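Local structure of minor fimbrium subunit Mfa5 (Porphyromonas gingivalis ATCC 33277, 6TO1) at residues A[278-281]-A[287-290]; A[316-321]-A[325-330]. The protein serves as an accessory, tip-located subunit of the minor (Mfa1) fimbriae, which mediate biofilm formation and adhesion to host cells and other oral bacteria. One frame throughout, in Å; residues are numbered along the deposited sequence.

Both contacts sit in the long insertion between strands 227-234 and 357-362 of the von Willebrand factor type A domain, at one end of the elongated chain. The centres of contact 1 and contact 2 lie about 7 Å apart. A single calcium ion joins them: contact 1 supplies Asn280 OD1 and Asn281 O, contact 2 supplies Asp319 OD2, and Thr284 and Leu286 complete the site. Asp319 OD2 also lies 2.9 Å from Asn281 N, a probable hydrogen bond beside the metal. A second tie, again probably a hydrogen bond, runs 2.8 Å from Asn289 ND2 to Tyr327 OH. This calcium site is distinct from the magnesium ion, which is about 13 Å from the Val326 side chain.

Contact 1. Residues A[278-281]-A[287-290]; sequences VSNN and TPNY. With CA (calcium ion), chain F.
Val278, Ser279 and Asn280 pack against Pro288 and Tyr290 in a mainly apolar contact that closes the calcium-binding loop between helix 274-277 and strand 296-298. No direct hydrogen bond crosses between 278-281 and 287-290. Val278 and Pro288 pass in opposite senses, Val278 CG1 3.9 Å from Pro288 CG, while Val278 CB meets Tyr290 CE1 at 3.8 Å. With CG1 anti to the backbone N (chi1 -178°), one methyl serves the proline and CG2 turns to the tyrosine. Pro288 CG also lies 3.3 Å from Ser279 O, a carbonyl buried here without a polar partner.

Asn280 lies roughly perpendicular to Pro288, and Pro288 CD borders a metal ligand directly, 3.6 Å from Asn280 OD1. That oxygen binds the calcium ion at 2.8 Å, a longer bond than the 2.2 Å one from Asn281 O. Tyr290 OH comes near Asn280 CB, with the amide and ring planes 74° apart. A water in the plane of the Tyr290 ring, at its edge, bridges the two segments, donating to Val278 O (2.8 Å) and hydrogen-bonding Tyr290 OH (2.7 Å).

Val278 is the first residue to leave helix 274-277. Toward strand 326-327, Ser279 OG hydrogen-bonds Tyr327 N, and the Ser279 backbone pairs with Leu325; Pro288 touches Phe318 and the Tyr327 side chain.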
ATOM      1  N   VAL A 278      39.053 -39.305   3.236  1.00 19.24           N
ATOM      2  CA  VAL A 278      40.137 -38.841   2.381  1.00 18.26           C
ATOM      3  C   VAL A 278      40.109 -39.593   1.056  1.00 22.20           C
ATOM      4  O   VAL A 278      40.201 -40.825   1.031  1.00 23.41           O
ATOM      5  CB  VAL A 278      41.499 -38.999   3.065  1.00 21.10           C
ATOM      6  CG1 VAL A 278      42.581 -38.475   2.176  1.00 22.15           C
ATOM      7  CG2 VAL A 278      41.510 -38.282   4.396  1.00 21.29           C
ATOM      8  N   SER A 279      40.032 -38.829  -0.036  1.00 20.22           N
ATOM      9  CA  SER A 279      40.137 -39.316  -1.404  1.00 20.05           C
ATOM     10  C   SER A 279      41.116 -40.470  -1.544  1.00 21.09           C
ATOM     11  O   SER A 279      42.331 -40.279  -1.416  1.00 20.16           O
ATOM     12  CB  SER A 279      40.587 -38.181  -2.322  1.00 21.48           C
ATOM     13  OG  SER A 279      41.853 -37.689  -1.913  1.00 17.66           O
ATOM     14  N   ASN A 280      40.587 -41.652  -1.856  1.00 24.63           N
ATOM     15  CA  ASN A 280      41.432 -42.788  -2.204  1.00 25.88           C
ATOM     16  C   ASN A 280      40.643 -43.791  -3.036  1.00 23.20           C
ATOM     17  O   ASN A 280      39.507 -44.117  -2.687  1.00 23.67           O
ATOM     18  CB  ASN A 280      41.951 -43.483  -0.969  1.00 25.37           C
ATOM     19  CG  ASN A 280      42.765 -44.732  -1.322  1.00 33.66           C
ATOM     20  OD1 ASN A 280      43.661 -44.672  -2.172  1.00 31.88           O
ATOM     21  ND2 ASN A 280      42.416 -45.867  -0.715  1.00 35.42           N
ATOM     22  N   ASN A 281      41.246 -44.281  -4.124  1.00 29.12           N
ATOM     23  CA  ASN A 281      40.662 -45.375  -4.894  1.00 27.09           C
ATOM     24  C   ASN A 281      41.172 -46.682  -4.302  1.00 28.36           C
ATOM     25  O   ASN A 281      42.354 -46.993  -4.468  1.00 29.71           O
ATOM     26  CB  ASN A 281      41.043 -45.281  -6.363  1.00 31.29           C
ATOM     27  CG  ASN A 281      40.277 -46.278  -7.227  1.00 32.23           C
ATOM     28  OD1 ASN A 281      39.853 -47.339  -6.755  1.00 39.66           O
ATOM     29  ND2 ASN A 281      40.084 -45.934  -8.489  1.00 42.36           N
ATOM     30  N   THR A 287      48.159 -44.398  -2.766  1.00 32.51           N
ATOM     31  CA  THR A 287      47.416 -43.982  -1.591  1.00 26.70           C
ATOM     32  C   THR A 287      47.820 -42.573  -1.205  1.00 22.59           C
ATOM     33  O   THR A 287      48.966 -42.156  -1.413  1.00 27.23           O
ATOM     34  CB  THR A 287      47.643 -44.928  -0.403  1.00 43.03           C
ATOM     35  OG1 THR A 287      49.035 -44.948  -0.070  1.00 47.31           O
ATOM     36  CG2 THR A 287      47.184 -46.333  -0.767  1.00 45.24           C
ATOM     37  N   PRO A 288      46.882 -41.803  -0.673  1.00 24.46           N
ATOM     38  CA  PRO A 288      47.222 -40.462  -0.196  1.00 22.42           C
ATOM     39  C   PRO A 288      48.001 -40.547   1.107  1.00 27.85           C
ATOM     40  O   PRO A 288      47.986 -41.562   1.795  1.00 29.04           O
ATOM     41  CB  PRO A 288      45.850 -39.812   0.023  1.00 22.50           C
ATOM     42  CG  PRO A 288      44.973 -40.962   0.402  1.00 23.97           C
ATOM     43  CD  PRO A 288      45.478 -42.163  -0.393  1.00 22.30           C
ATOM     44  N   ASN A 289      48.702 -39.467   1.432  1.00 21.43           N
ATOM     45  CA  ASN A 289      49.070 -39.224   2.818  1.00 20.42           C
ATOM     46  C   ASN A 289      47.829 -38.796   3.595  1.00 26.95           C
ATOM     47  O   ASN A 289      46.983 -38.062   3.074  1.00 23.12           O
ATOM     48  CB  ASN A 289      50.140 -38.148   2.897  1.00 20.78           C
ATOM     49  CG  ASN A 289      51.497 -38.684   2.499  1.00 30.81           C
ATOM     50  OD1 ASN A 289      52.116 -39.429   3.238  1.00 31.06           O
ATOM     51  ND2 ASN A 289      51.962 -38.303   1.332  1.00 34.17           N
ATOM     52  N   TYR A 290      47.718 -39.254   4.842  1.00 22.85           N
ATOM     53  CA  TYR A 290      46.516 -38.977   5.622  1.00 20.04           C
ATOM     54  C   TYR A 290      46.737 -37.870   6.651  1.00 26.07           C
ATOM     55  O   TYR A 290      47.866 -37.612   7.083  1.00 22.86           O
ATOM     56  CB  TYR A 290      46.051 -40.267   6.308  1.00 22.57           C
ATOM     57  CG  TYR A 290      45.430 -41.238   5.336  1.00 24.16           C
ATOM     58  CD1 TYR A 290      44.077 -41.183   5.037  1.00 24.42           C
ATOM     59  CD2 TYR A 290      46.203 -42.192   4.683  1.00 30.42           C
ATOM     60  CE1 TYR A 290      43.507 -42.049   4.117  1.00 23.33           C
ATOM     61  CE2 TYR A 290      45.636 -43.069   3.782  1.00 29.01           C
ATOM     62  CZ  TYR A 290      44.299 -42.994   3.502  1.00 25.59           C
ATOM     63  OH  TYR A 290      43.727 -43.846   2.597  1.00 24.63           O
TER
HETATM   64 CA    CA F1105      44.420 -46.273  -4.321  1.00 38.35          CA
HETATM   65  O   HOH W   1      41.145 -43.177   2.138  1.00 32.18           O

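Contact 2. Residues A[316-321]-A[325-330]; sequences ITFDGV and LVYEPR. With CA (calcium ion), chain F.
The side chains of Phe318 and Tyr327 run alongside each other in a common direction, yet their rings are turned to 76° in a T-shaped (edge-to-face) stack, with centroids 5.0 Å apart. Tyr327 presents its edge: CD2 sits over one face of the phenylalanine, toward the rim and 3.5 Å from Phe318 CE1. Both side chains leave with CG anti to the backbone N (chi1 172° for Phe318, 180° for Tyr327), which helps bring the rings together. Pro329 adds its CD 3.8 Å from Phe318 CD1, and its CA lies over a face of Tyr327.

Phe318 opens a type I' beta turn ending at Val321, whose backbone N and O pair with Phe318 O and N. The turn carries Asp319 at its tip, where OD2 binds the calcium ion at 2.6 Å. Strand 326-327, which Phe318 packs against, is an outermost strand of a small mixed sheet and pairs with 336-338. Val326 CG1 packs against the backbone at Thr317 and Phe318 and meets Ile316 CG2 at 3.9 Å. A water joins the backbones by donating to Thr317 O and Tyr327 O. Farther along, Arg330 grips the Glu328 carboxylate side-on through NE and NH2, while Tyr338 OH also bonds Glu328 OE1.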
ATOM      1  N   ILE A 316      37.988 -31.549  -8.672  1.00 18.65           N
ATOM      2  CA  ILE A 316      39.324 -31.818  -8.146  1.00 18.34           C
ATOM      3  C   ILE A 316      39.359 -33.261  -7.683  1.00 18.39           C
ATOM      4  O   ILE A 316      38.514 -33.670  -6.881  1.00 19.11           O
ATOM      5  CB  ILE A 316      39.684 -30.913  -6.956  1.00 22.00           C
ATOM      6  CG1 ILE A 316      39.603 -29.455  -7.348  1.00 22.23           C
ATOM      7  CG2 ILE A 316      41.075 -31.283  -6.423  1.00 27.05           C
ATOM      8  CD1 ILE A 316      40.077 -28.518  -6.219  1.00 26.39           C
ATOM      9  N   THR A 317      40.347 -34.027  -8.158  1.00 19.41           N
ATOM     10  CA  THR A 317      40.456 -35.422  -7.783  1.00 19.29           C
ATOM     11  C   THR A 317      41.887 -35.705  -7.344  1.00 20.36           C
ATOM     12  O   THR A 317      42.816 -34.926  -7.585  1.00 20.07           O
ATOM     13  CB  THR A 317      40.048 -36.381  -8.914  1.00 23.23           C
ATOM     14  OG1 THR A 317      40.816 -36.094 -10.082  1.00 22.94           O
ATOM     15  CG2 THR A 317      38.579 -36.206  -9.210  1.00 26.79           C
ATOM     16  N   PHE A 318      42.011 -36.798  -6.616  1.00 19.48           N
ATOM     17  CA  PHE A 318      43.281 -37.453  -6.353  1.00 17.57           C
ATOM     18  C   PHE A 318      43.035 -38.927  -6.620  1.00 21.02           C
ATOM     19  O   PHE A 318      42.034 -39.465  -6.141  1.00 22.35           O
ATOM     20  CB  PHE A 318      43.743 -37.276  -4.909  1.00 18.03           C
ATOM     21  CG  PHE A 318      44.974 -38.112  -4.590  1.00 20.23           C
ATOM     22  CD1 PHE A 318      46.212 -37.693  -5.011  1.00 22.40           C
ATOM     23  CD2 PHE A 318      44.851 -39.316  -3.918  1.00 20.21           C
ATOM     24  CE1 PHE A 318      47.336 -38.445  -4.743  1.00 24.92           C
ATOM     25  CE2 PHE A 318      45.978 -40.085  -3.640  1.00 26.57           C
ATOM     26  CZ  PHE A 318      47.205 -39.634  -4.049  1.00 18.24           C
ATOM     27  N   ASP A 319      43.919 -39.589  -7.377  1.00 26.92           N
ATOM     28  CA  ASP A 319      43.769 -41.044  -7.604  1.00 29.38           C
ATOM     29  C   ASP A 319      42.450 -41.345  -8.317  1.00 29.98           C
ATOM     30  O   ASP A 319      41.821 -42.389  -8.100  1.00 26.14           O
ATOM     31  CB  ASP A 319      43.856 -41.791  -6.267  1.00 24.49           C
ATOM     32  CG  ASP A 319      44.099 -43.317  -6.410  1.00 45.52           C
ATOM     33  OD1 ASP A 319      44.629 -43.774  -7.432  1.00 30.16           O
ATOM     34  OD2 ASP A 319      43.764 -44.068  -5.458  1.00 37.20           O
ATOM     35  N   GLY A 320      41.991 -40.376  -9.105  1.00 24.04           N
ATOM     36  CA  GLY A 320      40.759 -40.458  -9.856  1.00 27.64           C
ATOM     37  C   GLY A 320      39.477 -40.274  -9.071  1.00 27.95           C
ATOM     38  O   GLY A 320      38.400 -40.469  -9.642  1.00 29.28           O
ATOM     39  N   VAL A 321      39.540 -39.926  -7.783  1.00 22.67           N
ATOM     40  CA  VAL A 321      38.338 -39.810  -6.962  1.00 21.32           C
ATOM     41  C   VAL A 321      38.425 -38.527  -6.135  1.00 22.20           C
ATOM     42  O   VAL A 321      39.467 -37.878  -6.061  1.00 23.00           O
ATOM     43  CB  VAL A 321      38.123 -41.028  -6.030  1.00 22.91           C
ATOM     44  CG1 VAL A 321      37.999 -42.331  -6.838  1.00 26.10           C
ATOM     45  CG2 VAL A 321      39.239 -41.139  -4.998  1.00 22.48           C
ATOM     46  N   LEU A 325      37.527 -34.823   1.939  1.00 18.68           N
ATOM     47  CA  LEU A 325      38.829 -34.182   1.801  1.00 18.45           C
ATOM     48  C   LEU A 325      39.492 -34.755   0.558  1.00 17.38           C
ATOM     49  O   LEU A 325      39.454 -35.975   0.338  1.00 19.43           O
ATOM     50  CB  LEU A 325      39.714 -34.412   3.013  1.00 17.91           C
ATOM     51  CG  LEU A 325      39.304 -33.701   4.304  1.00 17.46           C
ATOM     52  CD1 LEU A 325      40.271 -34.153   5.397  1.00 22.58           C
ATOM     53  CD2 LEU A 325      39.263 -32.204   4.143  1.00 16.98           C
ATOM     54  N   VAL A 326      40.087 -33.887  -0.260  1.00 17.12           N
ATOM     55  CA  VAL A 326      40.796 -34.319  -1.461  1.00 16.24           C
ATOM     56  C   VAL A 326      42.267 -33.945  -1.315  1.00 18.76           C
ATOM     57  O   VAL A 326      42.643 -32.764  -1.321  1.00 18.66           O
ATOM     58  CB  VAL A 326      40.199 -33.726  -2.735  1.00 17.91           C
ATOM     59  CG1 VAL A 326      40.885 -34.366  -3.990  1.00 17.62           C
ATOM     60  CG2 VAL A 326      38.718 -33.976  -2.811  1.00 18.99           C
ATOM     61  N   TYR A 327      43.104 -34.960  -1.202  1.00 20.57           N
ATOM     62  CA  TYR A 327      44.536 -34.771  -1.041  1.00 16.81           C
ATOM     63  C   TYR A 327      45.135 -34.020  -2.220  1.00 17.40           C
ATOM     64  O   TYR A 327      44.797 -34.286  -3.373  1.00 19.76           O
ATOM     65  CB  TYR A 327      45.170 -36.163  -0.892  1.00 19.18           C
ATOM     66  CG  TYR A 327      46.653 -36.197  -0.721  1.00 17.85           C
ATOM     67  CD1 TYR A 327      47.286 -35.401   0.212  1.00 19.46           C
ATOM     68  CD2 TYR A 327      47.429 -37.072  -1.493  1.00 22.31           C
ATOM     69  CE1 TYR A 327      48.674 -35.447   0.358  1.00 25.78           C
ATOM     70  CE2 TYR A 327      48.793 -37.128  -1.350  1.00 26.18           C
ATOM     71  CZ  TYR A 327      49.408 -36.318  -0.421  1.00 28.49           C
ATOM     72  OH  TYR A 327      50.770 -36.395  -0.292  1.00 30.92           O
ATOM     73  N   GLU A 328      46.008 -33.054  -1.913  1.00 18.64           N
ATOM     74  CA  GLU A 328      46.749 -32.257  -2.892  1.00 19.61           C
ATOM     75  C   GLU A 328      48.213 -32.701  -2.813  1.00 19.45           C
ATOM     76  O   GLU A 328      48.968 -32.236  -1.942  1.00 20.02           O
ATOM     77  CB  GLU A 328      46.607 -30.760  -2.598  1.00 22.71           C
ATOM     78  CG  GLU A 328      47.446 -29.842  -3.481  1.00 19.70           C
ATOM     79  CD  GLU A 328      47.374 -30.192  -4.957  1.00 26.65           C
ATOM     80  OE1 GLU A 328      46.495 -29.657  -5.677  1.00 23.80           O
ATOM     81  OE2 GLU A 328      48.200 -31.021  -5.401  1.00 23.43           O
ATOM     82  N   PRO A 329      48.645 -33.639  -3.655  1.00 20.88           N
ATOM     83  CA  PRO A 329      50.001 -34.205  -3.501  1.00 26.02           C
ATOM     84  C   PRO A 329      51.121 -33.256  -3.885  1.00 23.43           C
ATOM     85  O   PRO A 329      52.297 -33.558  -3.616  1.00 20.58           O
ATOM     86  CB  PRO A 329      49.971 -35.432  -4.423  1.00 23.47           C
ATOM     87  CG  PRO A 329      48.982 -35.059  -5.503  1.00 26.45           C
ATOM     88  CD  PRO A 329      47.887 -34.302  -4.741  1.00 23.51           C
ATOM     89  N   ARG A 330      50.817 -32.111  -4.480  1.00 25.68           N
ATOM     90  CA  ARG A 330      51.880 -31.189  -4.845  1.00 25.22           C
ATOM     91  C   ARG A 330      52.414 -30.406  -3.660  1.00 26.04           C
ATOM     92  O   ARG A 330      53.409 -29.695  -3.814  1.00 25.25           O
ATOM     93  CB  ARG A 330      51.402 -30.209  -5.918  1.00 22.77           C
ATOM     94  CG  ARG A 330      51.127 -30.905  -7.225  1.00 25.32           C
ATOM     95  CD  ARG A 330      50.548 -29.972  -8.225  1.00 30.56           C
ATOM     96  NE  ARG A 330      49.132 -29.747  -7.940  1.00 26.37           N
ATOM     97  CZ  ARG A 330      48.339 -29.012  -8.701  1.00 28.51           C
ATOM     98  NH1 ARG A 330      48.817 -28.421  -9.784  1.00 24.80           N
ATOM     99  NH2 ARG A 330      47.071 -28.881  -8.377  1.00 21.60           N
TER
HETATM  100 CA    CA F1105      44.420 -46.273  -4.321  1.00 38.35          CA
HETATM  101  O   HOH W   2      44.235 -33.276  -5.836  1.00 32.56           O